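Local coordinates for protein glycerol dehydrogenase (Bacillus coagulans, PDB 6CSJ) that acts as a polyol dehydrogenase, probably oxidising glycerol to dihydroxyacetone with NAD+, and as this double mutant has acquired D-lactate dehydrogenase activity, at residues A118-T124 against N237-I243; R163-S167 against H268-E273; Y207-I211 against E295-F299. The protein carries 2 engineered substitutions. All coordinates share one frame; numbering follows the deposited sequence.

Contact 1 of 3, residues A118-T124 against N237-I243; sequences ASTNAPT and NTYLSGI. Engineered in segment 118-124: Asn121 (natural residue Asp).
Asn121, an engineered residue that is aspartate in the natural sequence, ties its loop to helix 228-248 through a side-chain amide. Its ND2 donates to Ser241 OG over 3.0 Å, with the hydroxyl close to the amide plane. CG sits between the backbone N and the carbonyl carbon (chi1 62°), which turns the amide onto the helix and lays CB against the same hydroxyl. Ser241 OG is hydrogen-bonded as well to Thr175 OG1, so one hydroxyl joins the loop to two helices. Next to it a side-chain hydroxyl presses on the helix backbone: Thr124 OG1 lies 3.3 Å from Gly242 CA, where any CB would collide with it. The 118-124 loop follows strand 111-115 of the parallel sheet, whereas helix 228-248 belongs to the helical part of this iron-containing alcohol dehydrogenase; in relatives the active site lies in the cleft between the two. Within the loop, Thr120 OG1 accepts from Ala122 N in an ST turn. A water accepts from Thr124 N and donates to Thr238 O, at 2.9 Å and 3.0 Å respectively, adding a weak bond to Asn121 O. At the other end, Asn237 ND2 donates to Ala118 O at 3.1 Å, tilted 21° from the carbonyl plane, while Asn237 OD1 takes Gln210 NE2. With an alanine here, Ala118 O and Gln210 NE2 would probably both lose a partner, and the start of the loop would be less firmly held. Thr124 CG2 packs at 3.7 Å from Thr238 O.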
loop_
_atom_site.group_PDB
_atom_site.type_symbol
_atom_site.label_atom_id
_atom_site.label_comp_id
_atom_site.label_asym_id
_atom_site.label_seq_id
_atom_site.Cartn_x
_atom_site.Cartn_y
_atom_site.Cartn_z
ATOM N N ALA A 118 1.610 8.027 -3.091
ATOM C CA ALA A 118 2.211 7.233 -2.012
ATOM C C ALA A 118 1.143 6.983 -0.947
ATOM O O ALA A 118 1.250 7.437 0.189
ATOM C CB ALA A 118 3.418 7.938 -1.440
ATOM N N SER A 119 0.120 6.228 -1.359
ATOM C CA SER A 119 -1.102 5.999 -0.588
ATOM C C SER A 119 -1.272 4.577 -0.034
ATOM O O SER A 119 -2.190 4.336 0.751
ATOM C CB SER A 119 -2.312 6.321 -1.479
ATOM O OG SER A 119 -2.314 5.477 -2.620
ATOM N N THR A 120 -0.446 3.631 -0.475
ATOM C CA THR A 120 -0.486 2.276 0.081
ATOM C C THR A 120 0.933 1.705 0.104
ATOM O O THR A 120 1.852 2.264 -0.503
ATOM C CB THR A 120 -1.412 1.300 -0.719
ATOM O OG1 THR A 120 -0.730 0.786 -1.892
ATOM C CG2 THR A 120 -2.755 1.953 -1.163
ATOM N N ASN A 121 1.091 0.576 0.788
ATOM C CA ASN A 121 2.361 -0.151 0.796
ATOM C C ASN A 121 2.427 -1.298 -0.243
ATOM O O ASN A 121 3.317 -2.142 -0.179
ATOM C CB ASN A 121 2.689 -0.643 2.215
ATOM C CG ASN A 121 1.656 -1.616 2.768
ATOM O OD1 ASN A 121 0.813 -2.126 2.048
ATOM N ND2 ASN A 121 1.728 -1.865 4.065
ATOM N N ALA A 122 1.520 -1.292 -1.218
ATOM C CA ALA A 122 1.501 -2.321 -2.291
ATOM C C ALA A 122 2.672 -2.293 -3.300
ATOM O O ALA A 122 3.093 -3.354 -3.739
ATOM C CB ALA A 122 0.174 -2.257 -3.048
ATOM N N PRO A 123 3.187 -1.087 -3.672
ATOM C CA PRO A 123 4.155 -0.997 -4.772
ATOM C C PRO A 123 5.364 -1.924 -4.717
ATOM O O PRO A 123 5.721 -2.509 -5.744
ATOM C CB PRO A 123 4.601 0.449 -4.709
ATOM C CG PRO A 123 3.364 1.155 -4.307
ATOM C CD PRO A 123 2.746 0.266 -3.266
ATOM N N THR A 124 5.968 -2.084 -3.547
ATOM C CA THR A 124 7.155 -2.935 -3.412
ATOM C C THR A 124 6.845 -4.430 -3.401
ATOM O O THR A 124 7.774 -5.236 -3.482
ATOM C CB THR A 124 7.905 -2.640 -2.092
ATOM O OG1 THR A 124 6.994 -2.792 -0.983
ATOM C CG2 THR A 124 8.474 -1.232 -2.103
ATOM N N ASN A 237 6.002 5.274 3.923
ATOM C CA ASN A 237 4.776 4.784 3.289
ATOM C C ASN A 237 5.006 3.675 2.264
ATOM O O ASN A 237 4.100 2.882 2.014
ATOM C CB ASN A 237 4.028 5.927 2.593
ATOM C CG ASN A 237 3.339 6.867 3.570
ATOM O OD1 ASN A 237 3.527 6.774 4.785
ATOM N ND2 ASN A 237 2.532 7.790 3.035
ATOM N N THR A 238 6.199 3.620 1.672
ATOM C CA THR A 238 6.467 2.732 0.545
ATOM C C THR A 238 7.476 1.635 0.888
ATOM O O THR A 238 7.120 0.458 0.935
ATOM C CB THR A 238 6.930 3.546 -0.675
ATOM O OG1 THR A 238 6.037 4.652 -0.865
ATOM C CG2 THR A 238 6.920 2.686 -1.935
ATOM N N TYR A 239 8.726 1.988 1.136
ATOM C CA TYR A 239 9.721 0.952 1.390
ATOM C C TYR A 239 9.552 0.342 2.780
ATOM O O TYR A 239 9.350 -0.858 2.900
ATOM C CB TYR A 239 11.144 1.467 1.213
ATOM C CG TYR A 239 12.168 0.353 1.188
ATOM C CD1 TYR A 239 12.372 -0.382 0.028
ATOM C CD2 TYR A 239 12.918 0.013 2.310
ATOM C CE1 TYR A 239 13.269 -1.432 -0.028
ATOM C CE2 TYR A 239 13.853 -1.035 2.252
ATOM C CZ TYR A 239 14.010 -1.752 1.071
ATOM O OH TYR A 239 14.900 -2.794 0.961
ATOM N N LEU A 240 9.616 1.177 3.814
ATOM C CA LEU A 240 9.602 0.701 5.201
ATOM C C LEU A 240 8.338 -0.104 5.505
ATOM O O LEU A 240 8.418 -1.213 6.049
ATOM C CB LEU A 240 9.696 1.862 6.196
ATOM C CG LEU A 240 10.858 2.848 6.113
ATOM C CD1 LEU A 240 10.792 3.847 7.264
ATOM C CD2 LEU A 240 12.189 2.108 6.097
ATOM N N SER A 241 7.184 0.470 5.160
ATOM C CA SER A 241 5.898 -0.192 5.347
ATOM C C SER A 241 5.727 -1.409 4.418
ATOM O O SER A 241 5.105 -2.397 4.808
ATOM C CB SER A 241 4.755 0.794 5.096
ATOM O OG SER A 241 3.496 0.175 5.275
ATOM N N GLY A 242 6.250 -1.316 3.192
ATOM C CA GLY A 242 6.203 -2.411 2.232
ATOM C C GLY A 242 6.971 -3.645 2.668
ATOM O O GLY A 242 6.416 -4.749 2.685
ATOM N N ILE A 243 8.237 -3.462 3.036
ATOM C CA ILE A 243 9.059 -4.575 3.544
ATOM C C ILE A 243 8.532 -5.016 4.918
ATOM O O ILE A 243 8.449 -6.214 5.210
ATOM C CB ILE A 243 10.572 -4.221 3.647
ATOM C CG1 ILE A 243 11.126 -3.671 2.317
ATOM C CG2 ILE A 243 11.385 -5.433 4.095
ATOM C CD1 ILE A 243 10.721 -4.439 1.074
HETATM O O HOH W 1 5.410 -0.330 -1.368
HETATM O O HOH W 2 6.734 -5.531 0.015
#

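Contact 2 of 3, residues R163-S167 against H268-E273; sequences RLLVS and HMYHGE
Arg163 runs out from helix 162-173 between Tyr270 and Glu273. CB is directed at the opposing segment, and CG stands anti to the backbone N (chi1 -172°), passing 3.5 Å from Glu273 OE2. CD then lies against Tyr270 CE2 at 3.7 Å. NE donates to Glu273 OE2 over 2.9 Å in the guanidinium plane, and NH2 donates to OE1, tilted further from that plane; the carboxylate uses the syn lone pair of each oxygen. This is a side-on, two-nitrogen salt bridge. CZ and NH1 rest over Tyr270 CE2, the two planes 37° apart, and NH2 ends near Met269 SD. The opposite face of the tyrosine ring receives Leu164 CD2 in a CH-pi contact, 4.1 Å from the centroid, so the ring is held between two side chains of one helix. Tyr270 is the N-cap of helix 271-285, and its N donates to Glu273 OE1, three residues on: half of a capping box. The N-H of Glu273 instead turns to the first helix, making a weak bond of 3.3 Å with Ser167 OG. Thus OE1 serves both the cap and Arg163. The helix start comes close enough for Gly272 CA to make a CA-H...O contact of 3.2 Å with Ser167 O, a place where a CB would clash.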
loop_
_atom_site.group_PDB
_atom_site.type_symbol
_atom_site.label_atom_id
_atom_site.label_comp_id
_atom_site.label_asym_id
_atom_site.label_seq_id
_atom_site.Cartn_x
_atom_site.Cartn_y
_atom_site.Cartn_z
ATOM N N ARG A 163 -4.789 14.217 0.809
ATOM C CA ARG A 163 -5.590 13.106 1.315
ATOM C C ARG A 163 -4.969 11.735 0.997
ATOM O O ARG A 163 -5.028 10.819 1.825
ATOM C CB ARG A 163 -7.017 13.164 0.744
ATOM C CG ARG A 163 -7.941 12.145 1.384
ATOM C CD ARG A 163 -9.329 12.161 0.808
ATOM N NE ARG A 163 -10.090 11.046 1.366
ATOM C CZ ARG A 163 -11.188 10.512 0.840
ATOM N NH1 ARG A 163 -11.704 10.974 -0.288
ATOM N NH2 ARG A 163 -11.775 9.487 1.459
ATOM N N LEU A 164 -4.399 11.608 -0.200
ATOM C CA LEU A 164 -3.751 10.368 -0.623
ATOM C C LEU A 164 -2.455 10.075 0.136
ATOM O O LEU A 164 -2.175 8.911 0.441
ATOM C CB LEU A 164 -3.505 10.367 -2.133
ATOM C CG LEU A 164 -4.757 10.143 -3.006
ATOM C CD1 LEU A 164 -4.481 10.541 -4.452
ATOM C CD2 LEU A 164 -5.247 8.691 -2.939
ATOM N N LEU A 165 -1.668 11.104 0.438
ATOM C CA LEU A 165 -0.440 10.915 1.222
ATOM C C LEU A 165 -0.796 10.519 2.660
ATOM O O LEU A 165 -0.164 9.624 3.241
ATOM C CB LEU A 165 0.437 12.181 1.227
ATOM C CG LEU A 165 1.834 11.986 1.838
ATOM C CD1 LEU A 165 2.724 11.125 0.947
ATOM C CD2 LEU A 165 2.493 13.325 2.096
ATOM N N VAL A 166 -1.816 11.184 3.206
ATOM C CA VAL A 166 -2.318 10.904 4.554
ATOM C C VAL A 166 -2.858 9.472 4.629
ATOM O O VAL A 166 -2.567 8.755 5.590
ATOM C CB VAL A 166 -3.398 11.925 4.980
ATOM C CG1 VAL A 166 -4.096 11.499 6.264
ATOM C CG2 VAL A 166 -2.760 13.300 5.174
ATOM N N SER A 167 -3.612 9.058 3.611
ATOM C CA SER A 167 -4.091 7.681 3.537
ATOM C C SER A 167 -2.934 6.668 3.575
ATOM O O SER A 167 -3.042 5.631 4.225
ATOM C CB SER A 167 -4.954 7.461 2.292
ATOM O OG SER A 167 -5.637 6.220 2.371
ATOM N N HIS A 268 -16.357 4.554 -0.211
ATOM C CA HIS A 268 -15.766 5.836 -0.618
ATOM C C HIS A 268 -14.452 6.196 0.135
ATOM O O HIS A 268 -13.767 7.135 -0.257
ATOM C CB HIS A 268 -16.803 6.971 -0.509
ATOM C CG HIS A 268 -16.952 7.544 0.866
ATOM N ND1 HIS A 268 -17.699 6.933 1.854
ATOM C CD2 HIS A 268 -16.458 8.679 1.420
ATOM C CE1 HIS A 268 -17.664 7.668 2.954
ATOM N NE2 HIS A 268 -16.913 8.732 2.718
ATOM N N MET A 269 -14.124 5.478 1.210
ATOM C CA MET A 269 -12.872 5.692 1.940
ATOM C C MET A 269 -11.746 4.888 1.304
ATOM O O MET A 269 -11.960 3.771 0.832
ATOM C CB MET A 269 -13.006 5.263 3.406
ATOM C CG MET A 269 -14.154 5.914 4.170
ATOM S SD MET A 269 -14.114 7.712 4.201
ATOM C CE MET A 269 -12.674 8.048 5.220
ATOM N N TYR A 270 -10.544 5.450 1.311
ATOM C CA TYR A 270 -9.382 4.775 0.741
ATOM C C TYR A 270 -8.856 3.679 1.659
ATOM O O TYR A 270 -9.200 3.607 2.832
ATOM C CB TYR A 270 -8.261 5.778 0.418
ATOM C CG TYR A 270 -8.656 6.853 -0.578
ATOM C CD1 TYR A 270 -9.277 6.530 -1.789
ATOM C CD2 TYR A 270 -8.387 8.190 -0.326
ATOM C CE1 TYR A 270 -9.644 7.516 -2.694
ATOM C CE2 TYR A 270 -8.730 9.179 -1.230
ATOM C CZ TYR A 270 -9.357 8.838 -2.416
ATOM O OH TYR A 270 -9.721 9.802 -3.322
ATOM N N HIS A 271 -8.016 2.827 1.083
ATOM C CA HIS A 271 -7.445 1.646 1.730
ATOM C C HIS A 271 -6.818 1.988 3.082
ATOM O O HIS A 271 -7.209 1.444 4.107
ATOM C CB HIS A 271 -6.427 0.999 0.772
ATOM C CG HIS A 271 -5.888 -0.325 1.224
ATOM N ND1 HIS A 271 -6.362 -1.528 0.740
ATOM C CD2 HIS A 271 -4.872 -0.632 2.072
ATOM C CE1 HIS A 271 -5.683 -2.518 1.293
ATOM N NE2 HIS A 271 -4.776 -2.001 2.102
ATOM N N GLY A 272 -5.881 2.924 3.089
ATOM C CA GLY A 272 -5.121 3.254 4.300
ATOM C C GLY A 272 -5.917 3.968 5.384
ATOM O O GLY A 272 -5.601 3.853 6.577
ATOM N N GLU A 273 -6.946 4.701 4.975
ATOM C CA GLU A 273 -7.876 5.331 5.912
ATOM C C GLU A 273 -8.614 4.265 6.722
ATOM O O GLU A 273 -8.731 4.372 7.942
ATOM C CB GLU A 273 -8.866 6.237 5.168
ATOM C CG GLU A 273 -8.197 7.455 4.528
ATOM C CD GLU A 273 -9.110 8.264 3.616
ATOM O OE1 GLU A 273 -10.067 7.703 3.031
ATOM O OE2 GLU A 273 -8.844 9.476 3.463
HETATM O O HOH W 3 -6.641 10.404 4.235
#

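Contact 3 of 3, residues Y207-I211 against E295-F299; sequences YDTQI and EVVSF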
loop_
_atom_site.group_PDB
_atom_site.type_symbol
_atom_site.label_atom_id
_atom_site.label_comp_id
_atom_site.label_asym_id
_atom_site.label_seq_id
_atom_site.Cartn_x
_atom_site.Cartn_y
_atom_site.Cartn_z
ATOM N N TYR A 207 6.665 3.068 11.860
ATOM C CA TYR A 207 5.776 3.657 12.873
ATOM C C TYR A 207 6.344 4.949 13.474
ATOM O O TYR A 207 5.665 5.975 13.505
ATOM C CB TYR A 207 5.477 2.654 14.012
ATOM C CG TYR A 207 4.605 3.253 15.100
ATOM C CD1 TYR A 207 3.243 3.489 14.881
ATOM C CD2 TYR A 207 5.153 3.652 16.320
ATOM C CE1 TYR A 207 2.451 4.061 15.858
ATOM C CE2 TYR A 207 4.361 4.234 17.311
ATOM C CZ TYR A 207 3.018 4.438 17.075
ATOM O OH TYR A 207 2.253 5.020 18.047
ATOM N N ASP A 208 7.579 4.878 13.950
ATOM C CA ASP A 208 8.265 6.035 14.532
ATOM C C ASP A 208 8.320 7.233 13.581
ATOM O O ASP A 208 8.158 8.375 14.022
ATOM C CB ASP A 208 9.696 5.676 14.937
ATOM C CG ASP A 208 9.760 4.715 16.114
ATOM O OD1 ASP A 208 8.743 4.494 16.784
ATOM O OD2 ASP A 208 10.856 4.170 16.367
ATOM N N THR A 209 8.555 6.964 12.297
ATOM C CA THR A 209 8.606 8.010 11.275
ATOM C C THR A 209 7.231 8.668 11.082
ATOM O O THR A 209 7.155 9.881 10.936
ATOM C CB THR A 209 9.146 7.477 9.918
ATOM O OG1 THR A 209 10.430 6.864 10.108
ATOM C CG2 THR A 209 9.289 8.591 8.906
ATOM N N GLN A 210 6.155 7.885 11.122
ATOM C CA GLN A 210 4.808 8.463 11.029
ATOM C C GLN A 210 4.551 9.438 12.178
ATOM O O GLN A 210 4.114 10.565 11.937
ATOM C CB GLN A 210 3.714 7.387 11.017
ATOM C CG GLN A 210 3.773 6.398 9.863
ATOM C CD GLN A 210 3.738 7.054 8.490
ATOM O OE1 GLN A 210 3.052 8.063 8.293
ATOM N NE2 GLN A 210 4.472 6.479 7.531
ATOM N N ILE A 211 4.859 9.011 13.406
ATOM C CA ILE A 211 4.617 9.825 14.608
ATOM C C ILE A 211 5.447 11.123 14.575
ATOM O O ILE A 211 4.907 12.207 14.783
ATOM C CB ILE A 211 4.892 9.019 15.928
ATOM C CG1 ILE A 211 3.981 7.784 16.040
ATOM C CG2 ILE A 211 4.747 9.893 17.174
ATOM C CD1 ILE A 211 2.497 8.048 15.869
ATOM N N GLU A 295 -1.410 7.668 21.778
ATOM C CA GLU A 295 -0.440 8.124 20.783
ATOM C C GLU A 295 -0.960 7.921 19.341
ATOM O O GLU A 295 -0.803 8.810 18.506
ATOM C CB GLU A 295 0.916 7.438 20.983
ATOM C CG GLU A 295 1.981 7.867 19.989
ATOM C CD GLU A 295 3.365 7.385 20.349
ATOM O OE1 GLU A 295 4.052 8.093 21.120
ATOM O OE2 GLU A 295 3.782 6.312 19.859
ATOM N N VAL A 296 -1.594 6.776 19.072
ATOM C CA VAL A 296 -2.174 6.492 17.753
ATOM C C VAL A 296 -3.373 7.390 17.443
ATOM O O VAL A 296 -3.458 7.958 16.349
ATOM C CB VAL A 296 -2.581 4.995 17.612
ATOM C CG1 VAL A 296 -3.418 4.755 16.358
ATOM C CG2 VAL A 296 -1.329 4.126 17.580
ATOM N N VAL A 297 -4.301 7.509 18.386
ATOM C CA VAL A 297 -5.506 8.308 18.161
ATOM C C VAL A 297 -5.123 9.775 17.961
ATOM O O VAL A 297 -5.671 10.449 17.088
ATOM C CB VAL A 297 -6.524 8.169 19.311
ATOM C CG1 VAL A 297 -7.713 9.113 19.116
ATOM C CG2 VAL A 297 -7.016 6.722 19.415
ATOM N N SER A 298 -4.163 10.246 18.767
ATOM C CA SER A 298 -3.665 11.618 18.695
ATOM C C SER A 298 -3.027 11.917 17.332
ATOM O O SER A 298 -3.341 12.930 16.695
ATOM C CB SER A 298 -2.655 11.879 19.813
ATOM O OG SER A 298 -2.150 13.205 19.756
ATOM N N PHE A 299 -2.139 11.032 16.892
ATOM C CA PHE A 299 -1.553 11.150 15.571
ATOM C C PHE A 299 -2.623 11.196 14.470
ATOM O O PHE A 299 -2.554 12.048 13.578
ATOM C CB PHE A 299 -0.567 10.016 15.274
ATOM C CG PHE A 299 -0.139 9.979 13.846
ATOM C CD1 PHE A 299 0.717 10.954 13.361
ATOM C CD2 PHE A 299 -0.653 9.028 12.965
ATOM C CE1 PHE A 299 1.093 10.962 12.020
ATOM C CE2 PHE A 299 -0.282 9.030 11.626
ATOM C CZ PHE A 299 0.594 9.992 11.154
#
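Tyr207 reaches across to Glu295, its OH donating to OE2 over 2.7 Å and meeting the anti lone pair of the carboxylate, whose plane is turned 35° from the ring. At the edge of the same ring Val296 CG2 comes to 3.7 Å from Tyr207 OH. Ile211 forms the apolar half: its CD1 packs on Phe299 CB at 3.7 Å. Phe299 in turn brings CE1 to 3.0 Å from Gln210 O. The same Ile211 also lays CG1 over one face of the Tyr207 ring, 3.6 Å above its plane, which probably limits the tilt of the ring. Here helices 197-221 and 290-303 of the all-helical part of the enzyme pass each other at 48°, with segment axes 11.3 Å apart, the gap filled by side chains from both helices. Tyr207 has its CG anti to the backbone N (chi1 178°), which sends the ring out toward helix 290-303. In the second shell, Phe177, on helix 175-185, meets the ring edge-to-face. Leu173, on helix 162-173, touches both Tyr207 and Phe299 and so backs both aromatic side chains.

Overall arrangement
Along the chain the first segments of all three contacts come before any of the second ones, so the contacts interleave and tie distant parts of the sequence together. Contacts 1 and 2 lie about 13 Å apart between centres, contacts 2 and 3 about 16 Å, and contacts 1 and 3 about 17 Å. Contact 1 joins the loop beyond the parallel sheet to the helical part; contacts 2 and 3 tie helices there. Helix 162-173 supplies contact 2 and packs beside the other two. Contact 1 touches contact 2 where Ser119 packs on Leu164 and Ala118 on Leu165, and contact 3 through Asn237 and Gln210; contacts 2 and 3 stay about 6 Å apart at their nearest atoms.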